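Local structure of nucleoporin 53 (Pichia guilliermondii, 3P3D) at residues 33-38 and 64-69. The protein is probably a structural constituent of the nuclear pore complex and may bind phospholipid or nucleic acid; this piece is its RNA recognition motif (RRM) domain. Residues are numbered along the deposited sequence; the frame is centred on the assembly and turned at random.
Sequences ILEDFE and WTKITY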
loop_
_atom_site.group_PDB
_atom_site.type_symbol
_atom_site.label_atom_id
_atom_site.label_comp_id
_atom_site.label_asym_id
_atom_site.label_seq_id
_atom_site.Cartn_x
_atom_site.Cartn_y
_atom_site.Cartn_z
ATOM N N ILE A 33 7.476 2.675 5.984
ATOM C CA ILE A 33 7.066 3.036 4.639
ATOM C C ILE A 33 7.873 4.254 4.132
ATOM O O ILE A 33 8.105 5.204 4.880
ATOM C CB ILE A 33 5.533 3.262 4.590
ATOM C CG1 ILE A 33 4.819 1.913 4.829
ATOM C CG2 ILE A 33 5.124 3.867 3.242
ATOM C CD1 ILE A 33 3.319 1.999 4.976
ATOM N N LEU A 34 8.302 4.216 2.875
ATOM C CA LEU A 34 9.206 5.266 2.329
ATOM C C LEU A 34 8.455 6.477 1.789
ATOM O O LEU A 34 8.900 7.603 1.962
ATOM C CB LEU A 34 10.112 4.734 1.214
ATOM C CG LEU A 34 11.251 3.787 1.588
ATOM C CD1 LEU A 34 12.179 3.710 0.392
ATOM C CD2 LEU A 34 12.033 4.222 2.825
ATOM N N GLU A 35 7.324 6.246 1.132
ATOM C CA GLU A 35 6.459 7.335 0.752
ATOM C C GLU A 35 6.181 8.207 1.975
ATOM O O GLU A 35 6.110 7.696 3.105
ATOM C CB GLU A 35 5.141 6.807 0.180
ATOM C CG GLU A 35 5.216 6.227 -1.218
ATOM C CD GLU A 35 5.700 4.779 -1.281
ATOM O OE1 GLU A 35 5.921 4.159 -0.212
ATOM O OE2 GLU A 35 5.884 4.263 -2.412
ATOM N N ASP A 36 6.022 9.512 1.735
ATOM C CA ASP A 36 5.663 10.507 2.763
ATOM C C ASP A 36 4.145 10.725 2.847
ATOM O O ASP A 36 3.663 11.845 2.601
ATOM C CB ASP A 36 6.357 11.857 2.480
ATOM C CG ASP A 36 6.067 12.935 3.566
ATOM O OD1 ASP A 36 5.777 12.588 4.753
ATOM O OD2 ASP A 36 6.131 14.147 3.226
ATOM N N PHE A 37 3.389 9.677 3.198
ATOM C CA PHE A 37 1.939 9.833 3.398
ATOM C C PHE A 37 1.697 10.643 4.672
ATOM O O PHE A 37 2.389 10.462 5.682
ATOM C CB PHE A 37 1.213 8.480 3.495
ATOM C CG PHE A 37 1.301 7.655 2.249
ATOM C CD1 PHE A 37 0.602 8.012 1.117
ATOM C CD2 PHE A 37 2.095 6.523 2.203
ATOM C CE1 PHE A 37 0.693 7.256 -0.037
ATOM C CE2 PHE A 37 2.183 5.764 1.061
ATOM C CZ PHE A 37 1.481 6.131 -0.060
ATOM N N GLU A 38 0.710 11.526 4.602
ATOM C CA GLU A 38 0.341 12.385 5.712
ATOM C C GLU A 38 0.078 11.596 6.998
ATOM O O GLU A 38 0.512 11.987 8.063
ATOM C CB GLU A 38 -0.892 13.230 5.337
ATOM N N TRP A 64 -6.476 2.454 -4.943
ATOM C CA TRP A 64 -5.185 1.757 -4.971
ATOM C C TRP A 64 -4.026 2.661 -4.598
ATOM O O TRP A 64 -4.058 3.845 -4.871
ATOM C CB TRP A 64 -4.926 1.081 -6.335
ATOM C CG TRP A 64 -4.587 2.018 -7.458
ATOM C CD1 TRP A 64 -5.462 2.603 -8.343
ATOM C CD2 TRP A 64 -3.282 2.479 -7.825
ATOM N NE1 TRP A 64 -4.779 3.394 -9.228
ATOM C CE2 TRP A 64 -3.439 3.337 -8.938
ATOM C CE3 TRP A 64 -1.991 2.241 -7.328
ATOM C CZ2 TRP A 64 -2.353 3.971 -9.556
ATOM C CZ3 TRP A 64 -0.914 2.863 -7.944
ATOM C CH2 TRP A 64 -1.100 3.719 -9.045
ATOM N N THR A 65 -3.012 2.097 -3.949
ATOM C CA THR A 65 -1.797 2.843 -3.666
ATOM C C THR A 65 -0.610 1.953 -3.833
ATOM O O THR A 65 -0.663 0.770 -3.548
ATOM C CB THR A 65 -1.693 3.356 -2.206
ATOM O OG1 THR A 65 -2.950 3.872 -1.759
ATOM C CG2 THR A 65 -0.632 4.438 -2.123
ATOM N N LYS A 66 0.488 2.544 -4.245
ATOM C CA LYS A 66 1.752 1.871 -4.156
ATOM C C LYS A 66 2.276 2.191 -2.792
ATOM O O LYS A 66 2.031 3.286 -2.278
ATOM C CB LYS A 66 2.672 2.370 -5.250
ATOM C CG LYS A 66 4.078 1.826 -5.267
ATOM C CD LYS A 66 4.816 2.545 -6.417
ATOM C CE LYS A 66 6.300 2.621 -6.231
ATOM N NZ LYS A 66 6.860 1.268 -6.477
ATOM N N ILE A 67 2.947 1.211 -2.185
ATOM C CA ILE A 67 3.608 1.383 -0.887
ATOM C C ILE A 67 4.988 0.767 -1.015
ATOM O O ILE A 67 5.116 -0.322 -1.515
ATOM C CB ILE A 67 2.862 0.618 0.234
ATOM C CG1 ILE A 67 1.414 1.094 0.371
ATOM C CG2 ILE A 67 3.605 0.715 1.540
ATOM C CD1 ILE A 67 0.685 0.385 1.522
ATOM N N THR A 68 6.010 1.448 -0.534
ATOM C CA THR A 68 7.363 0.990 -0.712
ATOM C C THR A 68 7.997 0.895 0.658
ATOM O O THR A 68 7.988 1.870 1.417
ATOM C CB THR A 68 8.143 1.966 -1.635
ATOM O OG1 THR A 68 7.343 2.227 -2.793
ATOM C CG2 THR A 68 9.514 1.379 -2.095
ATOM N N TYR A 69 8.544 -0.286 0.962
ATOM C CA TYR A 69 9.256 -0.551 2.201
ATOM C C TYR A 69 10.812 -0.434 2.054
ATOM O O TYR A 69 11.288 -0.209 0.961
ATOM C CB TYR A 69 8.877 -1.965 2.665
ATOM C CG TYR A 69 7.415 -2.124 3.006
ATOM C CD1 TYR A 69 6.909 -1.671 4.226
ATOM C CD2 TYR A 69 6.528 -2.735 2.114
ATOM C CE1 TYR A 69 5.563 -1.826 4.547
ATOM C CE2 TYR A 69 5.192 -2.906 2.441
ATOM C CZ TYR A 69 4.719 -2.442 3.655
ATOM O OH TYR A 69 3.380 -2.568 3.946
#
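The carboxylate of Glu35 grips Thr68 with both oxygens, the two side chains meeting at about a right angle. Glu35 OE1 accepts a hydrogen bond from Thr68 N at 2.7 Å, and Glu35 OE2 one from Thr68 OG1 at 2.5 Å. Both donors come in on the syn sides of the oxygens, less than 20° out of the carboxylate plane, which fixes the rotation of the buried group. A bend at chi2 (82°) turns the carboxylate of Glu35 onto the strand edge. Lys66 NZ, 5.1 Å from Glu35 OE2, is not in contact but may still favour the charged carboxylate. An alanine here would probably leave both the amide and the hydroxyl of Thr68 without their carboxylate acceptors. One residue earlier, Leu34 N donates to Thr68 O at 2.8 Å, so Thr68 is held through its amide, carbonyl and hydroxyl.

The remaining side-chain contacts are mostly apolar. Ile33 runs alongside Tyr69, pointing the same way; Ile33 CG1 lies 3.8 Å from Tyr69 CE1, and Ile33 CD1 meets Ile67 CG2 at 3.7 Å. That same Ile67 methyl rests over one face of the Tyr69 ring, offset toward the rim. Phe37 approaches Thr65 from the opposite direction: Phe37 CZ touches Thr65 CG2 at 3.4 Å, and Lys66 O lies at the ring edge, in plane. Ile24 and Phe27 of helix 20-27 join this layer, which thus ties the loop following the first helix of the Nup53-type RRM fold to strand 64-68 of its antiparallel sheet.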